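Local coordinates for protein imelysin (Bacteroides ovatus ATCC 8483, PDB 3OYV) that is an imelysin-family outer membrane protein probably involved in bacterial iron uptake and metal binding, and classed as a peptidase, at residues A112-H120 with H345-E356. Numbering follows the deposited sequence.
Sequences AVESWYSWH and HTLEFLLYKNGE
S118 grips E348, the glutamate of the imelysin GxHxxE signature, whose histidine is H345 one helical turn earlier. The S118 hydroxyl donates to E348 OE2 with OG 2.7 Å away, and the S118 backbone N reaches that same OE2 at 3.2 Å from the opposite face of the carboxylate. Chi1 of 55° sets OG between the serine's own N and carbonyl carbon, from where it reaches OE2. E348 OE1 takes an almost straight bond from H345 ND1 (2.8 Å, 173°) on its syn side, and a water bound to OE1 bonds weakly to S115 N. Four donors thus fix the carboxylate in this buried half. H345 NE2, on the far side of the imidazole, bonds to an unidentified ligand, probably from the crystallisation liquor, that may mark a pocket.

Packing is close here. S118 CB sits over the centre of the Y352 ring, 3.4 Å from its centroid, while F349 turns its edge to the face of Y117 with the planes 82° apart; Y117 OH goes on to Q309.

The solvent side is the type I' turn 353-356, where exposed N354 sets OD1 at the rim of the W116 ring, near its plane. Beside it G355 is still held closely: its N donates to Y117 O at 2.8 Å, and G355 CA lies over the face of the W119 five-membered ring, 3.5 Å from its centroid.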
ATOM      1  N   ALA A 112      11.996   7.301 -10.765  1.00 12.46           N
ATOM      2  CA  ALA A 112      10.919   7.785  -9.901  1.00 12.35           C
ATOM      3  C   ALA A 112       9.774   6.781  -9.722  1.00 11.41           C
ATOM      4  O   ALA A 112       8.881   7.035  -8.935  1.00 12.60           O
ATOM      5  CB  ALA A 112      10.352   9.110 -10.458  1.00 12.55           C
ATOM      6  N   VAL A 113       9.765   5.717 -10.528  1.00 11.44           N
ATOM      7  CA  VAL A 113       8.626   4.791 -10.567  1.00 11.86           C
ATOM      8  C   VAL A 113       8.563   3.892  -9.313  1.00 10.38           C
ATOM      9  O   VAL A 113       9.401   2.999  -9.125  1.00 11.89           O
ATOM     10  CB  VAL A 113       8.676   3.934 -11.839  1.00 12.33           C
ATOM     11  CG1 VAL A 113       7.550   2.866 -11.863  1.00 12.57           C
ATOM     12  CG2 VAL A 113       8.553   4.836 -13.105  1.00 13.27           C
ATOM     13  N   GLU A 114       7.533   4.086  -8.495  1.00  9.81           N
ATOM     14  CA  GLU A 114       7.320   3.277  -7.306  0.60 10.46           C
ATOM     15  C   GLU A 114       7.100   1.811  -7.676  1.00 10.24           C
ATOM     16  O   GLU A 114       6.251   1.490  -8.499  1.00 10.80           O
ATOM     17  CB  GLU A 114       6.097   3.804  -6.541  0.60 11.33           C
ATOM     18  CG  GLU A 114       5.584   2.867  -5.428  0.60 13.21           C
ATOM     19  CD  GLU A 114       4.209   3.261  -4.896  0.60 13.15           C
ATOM     20  OE1 GLU A 114       3.987   4.465  -4.670  0.60 17.92           O
ATOM     21  OE2 GLU A 114       3.345   2.363  -4.688  0.60 11.11           O
ATOM     22  N   SER A 115       7.865   0.921  -7.061  1.00  9.69           N
ATOM     23  CA  SER A 115       7.832  -0.536  -7.265  1.00 10.36           C
ATOM     24  C   SER A 115       8.514  -0.987  -8.573  1.00 10.64           C
ATOM     25  O   SER A 115       8.330  -2.126  -9.026  1.00 10.86           O
ATOM     26  CB  SER A 115       6.438  -1.143  -7.137  1.00 10.51           C
ATOM     27  OG  SER A 115       5.952  -1.049  -5.816  1.00 12.16           O
ATOM     28  N   TRP A 116       9.385  -0.154  -9.162  1.00 10.59           N
ATOM     29  CA  TRP A 116      10.066  -0.590 -10.366  1.00 10.66           C
ATOM     30  C   TRP A 116      11.127  -1.650 -10.119  1.00 10.08           C
ATOM     31  O   TRP A 116      11.436  -2.413 -11.014  1.00 10.81           O
ATOM     32  CB  TRP A 116      10.676   0.586 -11.119  1.00 11.59           C
ATOM     33  CG  TRP A 116      12.045   1.096 -10.653  1.00 11.56           C
ATOM     34  CD1 TRP A 116      12.287   2.123  -9.790  1.00 10.78           C
ATOM     35  CD2 TRP A 116      13.336   0.597 -11.036  1.00 12.85           C
ATOM     36  NE1 TRP A 116      13.638   2.313  -9.624  1.00 11.11           N
ATOM     37  CE2 TRP A 116      14.300   1.406 -10.397  1.00 11.17           C
ATOM     38  CE3 TRP A 116      13.765  -0.419 -11.887  1.00 13.32           C
ATOM     39  CZ2 TRP A 116      15.678   1.185 -10.541  1.00 12.94           C
ATOM     40  CZ3 TRP A 116      15.133  -0.617 -12.061  1.00 15.21           C
ATOM     41  CH2 TRP A 116      16.064   0.190 -11.396  1.00 14.61           C
ATOM     42  N   TYR A 117      11.705  -1.705  -8.907  1.00  9.99           N
ATOM     43  CA  TYR A 117      12.813  -2.603  -8.709  1.00 10.04           C
ATOM     44  C   TYR A 117      12.386  -4.023  -9.026  1.00 10.64           C
ATOM     45  O   TYR A 117      13.174  -4.822  -9.525  1.00 10.66           O
ATOM     46  CB  TYR A 117      13.338  -2.599  -7.287  1.00 10.63           C
ATOM     47  CG  TYR A 117      13.751  -1.300  -6.668  1.00  9.84           C
ATOM     48  CD1 TYR A 117      14.481  -0.343  -7.364  1.00 11.02           C
ATOM     49  CD2 TYR A 117      13.427  -1.016  -5.365  1.00 10.41           C
ATOM     50  CE1 TYR A 117      14.878   0.820  -6.746  1.00 11.47           C
ATOM     51  CE2 TYR A 117      13.847   0.132  -4.726  1.00 11.44           C
ATOM     52  CZ  TYR A 117      14.561   1.065  -5.432  1.00 11.43           C
ATOM     53  OH  TYR A 117      14.943   2.220  -4.778  1.00 12.62           O
ATOM     54  N   SER A 118      11.122  -4.335  -8.713  1.00 10.78           N
ATOM     55  CA  SER A 118      10.551  -5.662  -8.907  1.00 11.11           C
ATOM     56  C   SER A 118       9.653  -5.740 -10.154  1.00 11.08           C
ATOM     57  O   SER A 118       8.943  -6.723 -10.363  1.00 11.76           O
ATOM     58  CB  SER A 118       9.756  -6.049  -7.653  1.00 11.00           C
ATOM     59  OG  SER A 118       8.807  -5.077  -7.365  1.00 11.23           O
ATOM     60  N   TRP A 119       9.646  -4.672 -10.957  1.00 11.06           N
ATOM     61  CA  TRP A 119       8.737  -4.527 -12.126  1.00 11.36           C
ATOM     62  C   TRP A 119       7.281  -4.761 -11.719  1.00 11.93           C
ATOM     63  O   TRP A 119       6.482  -5.383 -12.431  1.00 13.51           O
ATOM     64  CB  TRP A 119       9.145  -5.460 -13.265  1.00 12.83           C
ATOM     65  CG  TRP A 119      10.330  -5.036 -14.062  1.00 13.20           C
ATOM     66  CD1 TRP A 119      11.260  -4.117 -13.727  1.00 14.35           C
ATOM     67  CD2 TRP A 119      10.705  -5.540 -15.339  1.00 12.98           C
ATOM     68  NE1 TRP A 119      12.198  -4.007 -14.709  1.00 15.10           N
ATOM     69  CE2 TRP A 119      11.872  -4.864 -15.722  1.00 12.16           C
ATOM     70  CE3 TRP A 119      10.140  -6.479 -16.220  1.00 16.55           C
ATOM     71  CZ2 TRP A 119      12.526  -5.122 -16.950  1.00 15.06           C
ATOM     72  CZ3 TRP A 119      10.776  -6.713 -17.460  1.00 18.16           C
ATOM     73  CH2 TRP A 119      11.954  -6.031 -17.804  1.00 18.88           C
ATOM     74  N   HIS A 120       6.952  -4.278 -10.540  1.00 11.46           N
ATOM     75  CA  HIS A 120       5.670  -4.545  -9.887  1.00 11.00           C
ATOM     76  C   HIS A 120       4.719  -3.342  -9.899  1.00 10.18           C
ATOM     77  O   HIS A 120       3.626  -3.396  -9.337  1.00 10.87           O
ATOM     78  CB  HIS A 120       6.023  -5.038  -8.460  1.00 11.54           C
ATOM     79  CG  HIS A 120       4.861  -5.231  -7.551  1.00 11.65           C
ATOM     80  ND1 HIS A 120       3.940  -6.240  -7.730  1.00 11.85           N
ATOM     81  CD2 HIS A 120       4.505  -4.580  -6.427  1.00 14.00           C
ATOM     82  CE1 HIS A 120       3.029  -6.162  -6.771  1.00 12.41           C
ATOM     83  NE2 HIS A 120       3.368  -5.175  -5.952  1.00 13.27           N
ATOM     84  N   HIS A 345       9.848  -0.666   0.356  1.00  8.92           N
ATOM     85  CA  HIS A 345      10.661  -0.416  -0.801  1.00  8.71           C
ATOM     86  C   HIS A 345      12.167  -0.549  -0.538  1.00 10.35           C
ATOM     87  O   HIS A 345      12.923  -0.826  -1.443  1.00 11.21           O
ATOM     88  CB  HIS A 345      10.293   0.897  -1.454  1.00 10.16           C
ATOM     89  CG  HIS A 345       8.896   0.889  -1.974  1.00 10.55           C
ATOM     90  ND1 HIS A 345       8.481   0.034  -2.978  1.00 11.35           N
ATOM     91  CD2 HIS A 345       7.821   1.621  -1.623  1.00 10.79           C
ATOM     92  CE1 HIS A 345       7.196   0.247  -3.216  1.00 11.83           C
ATOM     93  NE2 HIS A 345       6.770   1.188  -2.388  1.00 11.59           N
ATOM     94  N   THR A 346      12.585  -0.360   0.699  1.00 10.05           N
ATOM     95  CA  THR A 346      13.974  -0.661   1.072  1.00 10.16           C
ATOM     96  C   THR A 346      14.215  -2.158   1.019  1.00  9.90           C
ATOM     97  O   THR A 346      15.216  -2.602   0.479  1.00 10.41           O
ATOM     98  CB  THR A 346      14.358  -0.063   2.445  1.00 10.23           C
ATOM     99  OG1 THR A 346      14.301   1.356   2.347  1.00 11.38           O
ATOM    100  CG2 THR A 346      15.782  -0.473   2.791  1.00 10.09           C
ATOM    101  N   LEU A 347      13.285  -2.948   1.555  1.00  9.87           N
ATOM    102  CA  LEU A 347      13.433  -4.394   1.403  1.00  9.39           C
ATOM    103  C   LEU A 347      13.397  -4.804  -0.048  1.00  9.55           C
ATOM    104  O   LEU A 347      14.149  -5.668  -0.454  1.00 10.16           O
ATOM    105  CB  LEU A 347      12.376  -5.094   2.211  1.00 10.73           C
ATOM    106  CG  LEU A 347      12.605  -6.553   2.501  1.00 13.04           C
ATOM    107  CD1 LEU A 347      14.024  -6.867   2.985  1.00 17.13           C
ATOM    108  CD2 LEU A 347      11.529  -6.987   3.559  1.00 13.73           C
ATOM    109  N   GLU A 348      12.520  -4.160  -0.812  1.00  8.78           N
ATOM    110  CA  GLU A 348      12.473  -4.421  -2.246  1.00  9.55           C
ATOM    111  C   GLU A 348      13.846  -4.199  -2.918  1.00  9.32           C
ATOM    112  O   GLU A 348      14.313  -5.020  -3.719  1.00 10.16           O
ATOM    113  CB  GLU A 348      11.397  -3.517  -2.896  1.00  9.28           C
ATOM    114  CG  GLU A 348      11.034  -3.856  -4.334  1.00  9.40           C
ATOM    115  CD  GLU A 348      10.264  -2.720  -5.011  1.00 10.54           C
ATOM    116  OE1 GLU A 348      10.126  -1.642  -4.414  1.00 11.26           O
ATOM    117  OE2 GLU A 348       9.861  -2.924  -6.172  1.00 11.30           O
ATOM    118  N   PHE A 349      14.470  -3.068  -2.579  1.00 10.40           N
ATOM    119  CA  PHE A 349      15.815  -2.739  -3.113  1.00 10.98           C
ATOM    120  C   PHE A 349      16.829  -3.840  -2.798  1.00 10.39           C
ATOM    121  O   PHE A 349      17.675  -4.173  -3.615  1.00 12.14           O
ATOM    122  CB  PHE A 349      16.247  -1.417  -2.474  1.00 11.72           C
ATOM    123  CG  PHE A 349      17.624  -0.925  -2.865  1.00 13.20           C
ATOM    124  CD1 PHE A 349      18.757  -1.401  -2.249  1.00 13.20           C
ATOM    125  CD2 PHE A 349      17.767   0.122  -3.747  1.00 17.57           C
ATOM    126  CE1 PHE A 349      19.998  -0.917  -2.610  1.00 12.11           C
ATOM    127  CE2 PHE A 349      19.017   0.621  -4.076  1.00 19.38           C
ATOM    128  CZ  PHE A 349      20.118   0.083  -3.523  1.00 16.29           C
ATOM    129  N   LEU A 350      16.725  -4.370  -1.590  1.00  9.98           N
ATOM    130  CA  LEU A 350      17.634  -5.396  -1.067  1.00  9.68           C
ATOM    131  C   LEU A 350      17.395  -6.779  -1.641  1.00  9.79           C
ATOM    132  O   LEU A 350      18.291  -7.627  -1.584  1.00 11.78           O
ATOM    133  CB  LEU A 350      17.563  -5.401   0.470  1.00 10.26           C
ATOM    134  CG  LEU A 350      18.074  -4.137   1.199  1.00 11.09           C
ATOM    135  CD1 LEU A 350      17.682  -4.169   2.696  1.00 12.09           C
ATOM    136  CD2 LEU A 350      19.595  -3.920   0.986  1.00 13.22           C
ATOM    137  N   LEU A 351      16.205  -7.000  -2.221  1.00  9.14           N
ATOM    138  CA  LEU A 351      15.808  -8.297  -2.736  1.00  9.55           C
ATOM    139  C   LEU A 351      15.815  -8.425  -4.261  1.00  9.71           C
ATOM    140  O   LEU A 351      15.926  -9.533  -4.778  1.00 10.34           O
ATOM    141  CB  LEU A 351      14.417  -8.688  -2.211  1.00  9.65           C
ATOM    142  CG  LEU A 351      14.324  -8.986  -0.727  1.00  9.01           C
ATOM    143  CD1 LEU A 351      12.858  -9.235  -0.346  1.00 10.78           C
ATOM    144  CD2 LEU A 351      15.219 -10.191  -0.355  1.00 10.23           C
ATOM    145  N   TYR A 352      15.617  -7.303  -4.959  1.00 10.31           N
ATOM    146  CA  TYR A 352      15.423  -7.274  -6.393  1.00 10.57           C
ATOM    147  C   TYR A 352      16.415  -6.369  -7.105  1.00 10.09           C
ATOM    148  O   TYR A 352      16.873  -5.370  -6.528  1.00 12.77           O
ATOM    149  CB  TYR A 352      14.050  -6.720  -6.709  1.00 11.09           C
ATOM    150  CG  TYR A 352      12.865  -7.585  -6.379  1.00 11.43           C
ATOM    151  CD1 TYR A 352      12.356  -8.474  -7.299  1.00 11.29           C
ATOM    152  CD2 TYR A 352      12.196  -7.437  -5.159  1.00 11.30           C
ATOM    153  CE1 TYR A 352      11.208  -9.207  -7.014  1.00 11.06           C
ATOM    154  CE2 TYR A 352      11.080  -8.184  -4.861  1.00 10.34           C
ATOM    155  CZ  TYR A 352      10.573  -9.048  -5.800  1.00  9.83           C
ATOM    156  OH  TYR A 352       9.432  -9.742  -5.481  1.00 13.73           O
ATOM    157  N   LYS A 353      16.678  -6.704  -8.361  1.00 11.38           N
ATOM    158  CA  LYS A 353      17.359  -5.778  -9.229  1.00 14.69           C
ATOM    159  C   LYS A 353      16.783  -5.906 -10.632  1.00 13.59           C
ATOM    160  O   LYS A 353      16.743  -6.998 -11.202  1.00 14.13           O
ATOM    161  CB  LYS A 353      18.846  -6.067  -9.188  1.00 16.64           C
ATOM    162  CG  LYS A 353      19.642  -5.059 -10.022  1.00 19.10           C
ATOM    163  CD  LYS A 353      21.114  -5.257  -9.911  1.00 23.38           C
ATOM    164  CE  LYS A 353      21.867  -4.127 -10.571  1.00 27.47           C
ATOM    165  NZ  LYS A 353      23.326  -4.432 -10.625  1.00 27.37           N
ATOM    166  N   ASN A 354      16.328  -4.784 -11.185  1.00 14.09           N
ATOM    167  CA  ASN A 354      15.909  -4.730 -12.611  1.00 16.49           C
ATOM    168  C   ASN A 354      14.829  -5.767 -12.952  1.00 16.25           C
ATOM    169  O   ASN A 354      14.843  -6.437 -13.997  1.00 19.25           O
ATOM    170  CB  ASN A 354      17.125  -4.867 -13.574  1.00 18.34           C
ATOM    171  CG  ASN A 354      18.174  -3.762 -13.390  1.00 21.48           C
ATOM    172  OD1 ASN A 354      17.878  -2.642 -12.937  1.00 26.92           O
ATOM    173  ND2 ASN A 354      19.430  -4.090 -13.723  1.00 26.05           N
ATOM    174  N   GLY A 355      13.883  -5.901 -12.032  1.00 14.70           N
ATOM    175  CA  GLY A 355      12.703  -6.723 -12.208  1.00 16.52           C
ATOM    176  C   GLY A 355      12.826  -8.187 -11.833  1.00 16.84           C
ATOM    177  O   GLY A 355      11.867  -8.940 -11.982  1.00 19.19           O
ATOM    178  N   GLU A 356      13.990  -8.618 -11.347  1.00 14.49           N
ATOM    179  CA  GLU A 356      14.219 -10.036 -11.020  1.00 14.80           C
ATOM    180  C   GLU A 356      14.815 -10.146  -9.622  1.00 13.43           C
ATOM    181  O   GLU A 356      15.441  -9.200  -9.147  1.00 14.33           O
ATOM    182  CB  GLU A 356      15.172 -10.697 -12.034  1.00 17.06           C
ATOM    183  CG  GLU A 356      14.646 -10.764 -13.482  1.00 26.52           C
ATOM    184  CD  GLU A 356      13.446 -11.721 -13.681  1.00 38.03           C
ATOM    185  OE1 GLU A 356      12.987 -12.399 -12.721  1.00 37.26           O
ATOM    186  OE2 GLU A 356      12.944 -11.794 -14.833  1.00 46.09           O
TER
HETATM  187  O   HOH W   1      10.545   0.472  -6.185  1.00 13.82           O